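Local coordinates for protein ribokinase RBSK (Mycobacterium tuberculosis, PDB 3GO6) that probably phosphorylates D-ribose at O-5, using ATP and a divalent cation, to give D-ribose 5-phosphate for nucleotide and amino-acid synthesis or the pentose phosphate pathway, at residues V25-M30 with L148-I153; T157-A162 with Q187-I192. All coordinates share one frame; numbering follows the deposited sequence.

Contact 1 comes first along the chain and contact 2 follows it, with centres about 14 Å apart. Contact 2 lies in the alpha/beta core of this pfkB-family kinase. Contact 1 starts there, where strands 21-25 and 146-149 run side by side, and continues into strand 29-35 of the four-stranded sheet. Contact 2 pairs helices 155-167 and 183-192, which pack beside the eight-stranded sheet. Strand 146-149 leads through residues 150-154 into helix 155-167, so the two contacts share one strand-loop-helix unit. They also touch: the CB of Ala158 packs on OG1 of Thr149 at 3.6 Å. Contact 1 supplies Asn29 and Glu152 to the ribose pocket, while contact 2 packs helices farther from it.

Contact 1 of 2, residues V25-M30 with L148-I153. With RIB (alpha-D-ribofuranose), chain C.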
loop_
_atom_site.group_PDB
_atom_site.type_symbol
_atom_site.label_atom_id
_atom_site.label_comp_id
_atom_site.label_asym_id
_atom_site.label_seq_id
_atom_site.Cartn_x
_atom_site.Cartn_y
_atom_site.Cartn_z
ATOM N N VAL A 25 -12.197 19.918 -10.445
ATOM C CA VAL A 25 -10.776 20.070 -10.753
ATOM C C VAL A 25 -10.041 19.488 -9.547
ATOM O O VAL A 25 -10.135 20.015 -8.433
ATOM C CB VAL A 25 -10.383 21.566 -11.001
ATOM C CG1 VAL A 25 -8.852 21.733 -11.128
ATOM C CG2 VAL A 25 -11.063 22.113 -12.264
ATOM N N GLY A 26 -9.346 18.375 -9.748
ATOM C CA GLY A 26 -8.800 17.655 -8.597
ATOM C C GLY A 26 -8.044 16.406 -8.956
ATOM O O GLY A 26 -7.574 16.254 -10.101
ATOM N N SER A 27 -7.919 15.513 -7.977
ATOM C CA SER A 27 -6.977 14.419 -8.063
ATOM C C SER A 27 -7.615 13.081 -8.398
ATOM O O SER A 27 -8.798 12.842 -8.133
ATOM C CB SER A 27 -6.250 14.284 -6.728
ATOM O OG SER A 27 -7.229 14.184 -5.718
ATOM N N VAL A 28 -6.805 12.209 -8.981
ATOM C CA VAL A 28 -7.226 10.850 -9.313
ATOM C C VAL A 28 -6.053 9.933 -8.962
ATOM O O VAL A 28 -4.925 10.160 -9.398
ATOM C CB VAL A 28 -7.716 10.718 -10.810
ATOM C CG1 VAL A 28 -6.639 11.230 -11.834
ATOM C CG2 VAL A 28 -8.200 9.276 -11.131
ATOM N N ASN A 29 -6.325 8.913 -8.140
ATOM C CA ASN A 29 -5.290 8.052 -7.568
ATOM C C ASN A 29 -5.753 6.624 -7.723
ATOM O O ASN A 29 -6.954 6.373 -7.697
ATOM C CB ASN A 29 -5.150 8.278 -6.036
ATOM C CG ASN A 29 -4.771 9.698 -5.668
ATOM O OD1 ASN A 29 -3.919 10.304 -6.306
ATOM N ND2 ASN A 29 -5.417 10.241 -4.622
ATOM N N MET A 30 -4.824 5.684 -7.848
ATOM C CA MET A 30 -5.169 4.277 -7.581
ATOM C C MET A 30 -5.082 4.014 -6.060
ATOM O O MET A 30 -4.088 4.363 -5.434
ATOM C CB MET A 30 -4.238 3.339 -8.357
ATOM C CG MET A 30 -4.645 1.868 -8.262
ATOM S SD MET A 30 -6.153 1.492 -9.181
ATOM C CE MET A 30 -5.673 1.872 -10.886
ATOM N N LEU A 148 -16.050 22.350 -8.258
ATOM C CA LEU A 148 -15.665 21.695 -7.021
ATOM C C LEU A 148 -14.187 21.297 -7.101
ATOM O O LEU A 148 -13.751 20.636 -8.064
ATOM C CB LEU A 148 -16.591 20.491 -6.753
ATOM C CG LEU A 148 -16.243 19.564 -5.588
ATOM C CD1 LEU A 148 -16.258 20.311 -4.253
ATOM C CD2 LEU A 148 -17.177 18.356 -5.559
ATOM N N THR A 149 -13.413 21.701 -6.100
ATOM C CA THR A 149 -11.982 21.432 -6.101
ATOM C C THR A 149 -11.504 21.001 -4.707
ATOM O O THR A 149 -12.222 21.193 -3.724
ATOM C CB THR A 149 -11.191 22.660 -6.664
ATOM O OG1 THR A 149 -9.866 22.263 -7.019
ATOM C CG2 THR A 149 -11.134 23.795 -5.662
ATOM N N GLN A 150 -10.338 20.356 -4.641
ATOM C CA GLN A 150 -9.723 19.922 -3.372
ATOM C C GLN A 150 -8.234 20.188 -3.485
ATOM O O GLN A 150 -7.784 20.757 -4.480
ATOM C CB GLN A 150 -9.962 18.425 -3.032
ATOM C CG GLN A 150 -11.266 17.826 -3.596
ATOM C CD GLN A 150 -11.193 17.608 -5.121
ATOM O OE1 GLN A 150 -10.112 17.373 -5.664
ATOM N NE2 GLN A 150 -12.335 17.692 -5.799
ATOM N N LEU A 151 -7.477 19.782 -2.467
ATOM C CA LEU A 151 -6.127 20.295 -2.304
ATOM C C LEU A 151 -5.001 19.269 -2.451
ATOM O O LEU A 151 -3.877 19.521 -1.985
ATOM C CB LEU A 151 -6.020 21.075 -0.973
ATOM C CG LEU A 151 -7.131 22.097 -0.636
ATOM C CD1 LEU A 151 -6.890 22.750 0.724
ATOM C CD2 LEU A 151 -7.261 23.166 -1.715
ATOM N N GLU A 152 -5.263 18.132 -3.112
ATOM C CA GLU A 152 -4.159 17.207 -3.438
ATOM C C GLU A 152 -3.392 17.670 -4.685
ATOM O O GLU A 152 -2.208 17.349 -4.858
ATOM C CB GLU A 152 -4.648 15.765 -3.635
ATOM C CG GLU A 152 -5.408 15.168 -2.423
ATOM C CD GLU A 152 -5.809 13.695 -2.658
ATOM O OE1 GLU A 152 -5.674 13.184 -3.810
ATOM O OE2 GLU A 152 -6.226 13.038 -1.684
ATOM N N ILE A 153 -4.077 18.411 -5.550
ATOM C CA ILE A 153 -3.448 19.093 -6.674
ATOM C C ILE A 153 -2.796 20.402 -6.131
ATOM O O ILE A 153 -3.080 20.805 -4.999
ATOM C CB ILE A 153 -4.516 19.433 -7.743
ATOM C CG1 ILE A 153 -5.638 20.316 -7.133
ATOM C CG2 ILE A 153 -5.095 18.135 -8.340
ATOM C CD1 ILE A 153 -6.583 20.961 -8.166
HETATM O O5 RIB C . -11.317 10.571 0.357
HETATM C C5 RIB C . -10.715 9.303 0.013
HETATM C C4 RIB C . -9.737 9.517 -1.158
HETATM O O4 RIB C . -8.602 10.259 -0.666
HETATM C C3 RIB C . -9.149 8.226 -1.699
HETATM O O3 RIB C . -9.810 7.720 -2.886
HETATM C C2 RIB C . -7.685 8.551 -1.927
HETATM O O2 RIB C . -7.312 8.401 -3.302
HETATM C C1 RIB C . -7.441 9.966 -1.424
HETATM O O1 RIB C . -7.363 10.914 -2.497
HETATM O O HOH W 1 -7.465 17.104 -5.087
HETATM O O HOH W 2 -3.377 12.942 -5.506
#
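Glu152 reaches across to Ser27 and Asn29 and ends on the bound ribose. Glu152 CB lies 3.8 Å from CB of Ser27. CG stands anti to the carbonyl carbon (chi1 -57°) and passes Ser27 OG. The chain runs extended beyond it, which carries CD between Ser27 OG and ribose O1. Glu152 OE1 accepts from Ser27 OG at 2.7 Å, from above the carboxylate plane, and from Asn29 ND2 at 3.1 Å, on the syn side and near the plane. Glu152 OE2 accepts a short 2.5 Å bond from ribose O1.

Asn29 ND2 also donates to ribose O2 at 3.0 Å in a nearly straight bond (170°). The amide plane of Asn29 and the carboxylate plane of Glu152 are 26° apart. One water joins Asn29 OD1 to Glu152 OE1. Another links Ser27 OG, Gln150 OE1 and the backbone N of Glu152. Gln150 NE2 is held by Gln62.

Val25 and Leu148 lie on adjacent parallel strands, 21-25 and 146-149, of the eight-stranded sheet. Glu152 follows in the loop after the second, and Asn29 begins strand 29-35. Val25 N donates to Leu148 O. Thr149 OG1 returns a bond of 2.7 Å to Val25 O. Ile153 CG2 packs on the backbone of Gly26, and its CD1 meets Val25 CG1.

Asp31, Asn61, Asp248 and the backbone of Gly57 and Lys58 also bind the sugar. Ser27, Asn29 and a water fix the Glu152 carboxylate through OE1, while OE2 holds ribose O1. This is consistent with recognition of the anomeric hydroxyl.

Contact 2 of 2, residues T157-A162 with Q187-I192; sequences TALAAA and QDLAAI
Leu189 and Ala162 meet most closely among the apolar side chains here, with CD1 of Leu189 3.5 Å from CB of Ala162. The other branch of Leu189, CD2, rests 4.0 Å from CB of Ala158. The two methyls therefore reach two alanines one helical turn apart. With CG anti to the backbone N (chi1 -174°), the Leu189 fork is swung towards helix 155-167. Ile192 continues the apolar row. Its CD1 lies 3.9 Å from CB of Ala162 and also touches CD1 of Leu159. Asp188 contributes its aliphatic part: its CB packs 3.7 Å from CD2 of Leu159, the two side chains meeting at a slant.

The segments are near parallel, with axes 9.5 Å apart and inclined by 28°. The two helices flank strand 171-175 in sequence and pack side by side along the parallel part of the sheet, as in the beta-alpha-beta repeats of the ribokinase fold. Strand 171-175 lies beside strand 146-149. Ala162 also touches Val172 and Leu189 touches Val174, so both helices rest on strand 171-175.

One side chain packs on the facing backbone. Leu159 sends CD1 against the Asp188-Leu189 peptide, 3.6 Å from the backbone N of Leu189 and close to the carbonyl carbon of Asp188.

No hydrogen bond crosses between the segments. Polar partners come from the rest of helix 155-167. Arg163, just after Ala162, touches both Asp188 and Ile192. Further along, Gln166 NE2 is hydrogen-bonded to the backbone O of Ile192.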
loop_
_atom_site.group_PDB
_atom_site.type_symbol
_atom_site.label_atom_id
_atom_site.label_comp_id
_atom_site.label_asym_id
_atom_site.label_seq_id
_atom_site.Cartn_x
_atom_site.Cartn_y
_atom_site.Cartn_z
ATOM N N THR A 157 -3.234 25.781 -8.732
ATOM C CA THR A 157 -4.139 25.273 -9.769
ATOM C C THR A 157 -5.619 25.329 -9.360
ATOM O O THR A 157 -6.471 25.741 -10.153
ATOM C CB THR A 157 -3.756 23.836 -10.179
ATOM O OG1 THR A 157 -2.431 23.855 -10.730
ATOM C CG2 THR A 157 -4.744 23.274 -11.212
ATOM N N ALA A 158 -5.936 24.892 -8.143
ATOM C CA ALA A 158 -7.261 25.115 -7.558
ATOM C C ALA A 158 -7.681 26.597 -7.632
ATOM O O ALA A 158 -8.800 26.916 -8.040
ATOM C CB ALA A 158 -7.275 24.636 -6.095
ATOM N N LEU A 159 -6.760 27.483 -7.231
ATOM C CA LEU A 159 -6.980 28.938 -7.236
ATOM C C LEU A 159 -7.278 29.483 -8.630
ATOM O O LEU A 159 -8.224 30.247 -8.802
ATOM C CB LEU A 159 -5.767 29.672 -6.634
ATOM C CG LEU A 159 -5.811 31.211 -6.585
ATOM C CD1 LEU A 159 -6.973 31.685 -5.730
ATOM C CD2 LEU A 159 -4.494 31.774 -6.046
ATOM N N ALA A 160 -6.484 29.091 -9.623
ATOM C CA ALA A 160 -6.752 29.470 -11.011
ATOM C C ALA A 160 -8.125 29.016 -11.486
ATOM O O ALA A 160 -8.838 29.782 -12.120
ATOM C CB ALA A 160 -5.677 28.947 -11.934
ATOM N N ALA A 161 -8.510 27.771 -11.176
ATOM C CA ALA A 161 -9.845 27.290 -11.530
ATOM C C ALA A 161 -10.914 28.133 -10.842
ATOM O O ALA A 161 -11.927 28.493 -11.457
ATOM C CB ALA A 161 -10.008 25.825 -11.148
ATOM N N ALA A 162 -10.686 28.451 -9.570
ATOM C CA ALA A 162 -11.658 29.240 -8.794
ATOM C C ALA A 162 -11.877 30.632 -9.393
ATOM O O ALA A 162 -13.017 31.091 -9.511
ATOM C CB ALA A 162 -11.233 29.341 -7.342
ATOM N N GLN A 187 -4.693 31.363 1.319
ATOM C CA GLN A 187 -5.307 32.629 1.711
ATOM C C GLN A 187 -6.026 33.284 0.542
ATOM O O GLN A 187 -7.123 33.804 0.714
ATOM C CB GLN A 187 -4.279 33.563 2.349
ATOM C CG GLN A 187 -3.861 33.108 3.735
ATOM C CD GLN A 187 -2.542 33.706 4.171
ATOM O OE1 GLN A 187 -1.798 34.273 3.360
ATOM N NE2 GLN A 187 -2.231 33.566 5.453
ATOM N N ASP A 188 -5.424 33.224 -0.646
ATOM C CA ASP A 188 -6.041 33.744 -1.861
ATOM C C ASP A 188 -7.279 32.941 -2.245
ATOM O O ASP A 188 -8.275 33.509 -2.662
ATOM C CB ASP A 188 -5.043 33.768 -3.029
ATOM C CG ASP A 188 -3.930 34.808 -2.836
ATOM O OD1 ASP A 188 -4.058 35.675 -1.942
ATOM O OD2 ASP A 188 -2.920 34.746 -3.573
ATOM N N LEU A 189 -7.211 31.616 -2.113
ATOM C CA LEU A 189 -8.390 30.787 -2.393
ATOM C C LEU A 189 -9.495 31.039 -1.364
ATOM O O LEU A 189 -10.659 31.166 -1.728
ATOM C CB LEU A 189 -8.018 29.291 -2.466
ATOM C CG LEU A 189 -9.097 28.275 -2.889
ATOM C CD1 LEU A 189 -9.813 28.670 -4.168
ATOM C CD2 LEU A 189 -8.467 26.897 -3.028
ATOM N N ALA A 190 -9.128 31.133 -0.089
ATOM C CA ALA A 190 -10.122 31.359 0.976
ATOM C C ALA A 190 -10.883 32.685 0.783
ATOM O O ALA A 190 -12.104 32.757 1.000
ATOM C CB ALA A 190 -9.464 31.295 2.345
ATOM N N ALA A 191 -10.161 33.706 0.323
ATOM C CA ALA A 191 -10.714 35.055 0.075
ATOM C C ALA A 191 -11.895 35.036 -0.880
ATOM O O ALA A 191 -12.796 35.868 -0.772
ATOM C CB ALA A 191 -9.607 36.000 -0.462
ATOM N N ILE A 192 -11.911 34.071 -1.800
ATOM C CA ILE A 192 -12.942 34.021 -2.840
ATOM C C ILE A 192 -13.892 32.803 -2.824
ATOM O O ILE A 192 -14.874 32.787 -3.567
ATOM C CB ILE A 192 -12.333 34.196 -4.278
ATOM C CG1 ILE A 192 -11.367 33.055 -4.623
ATOM C CG2 ILE A 192 -11.620 35.555 -4.406
ATOM C CD1 ILE A 192 -10.969 33.009 -6.102
#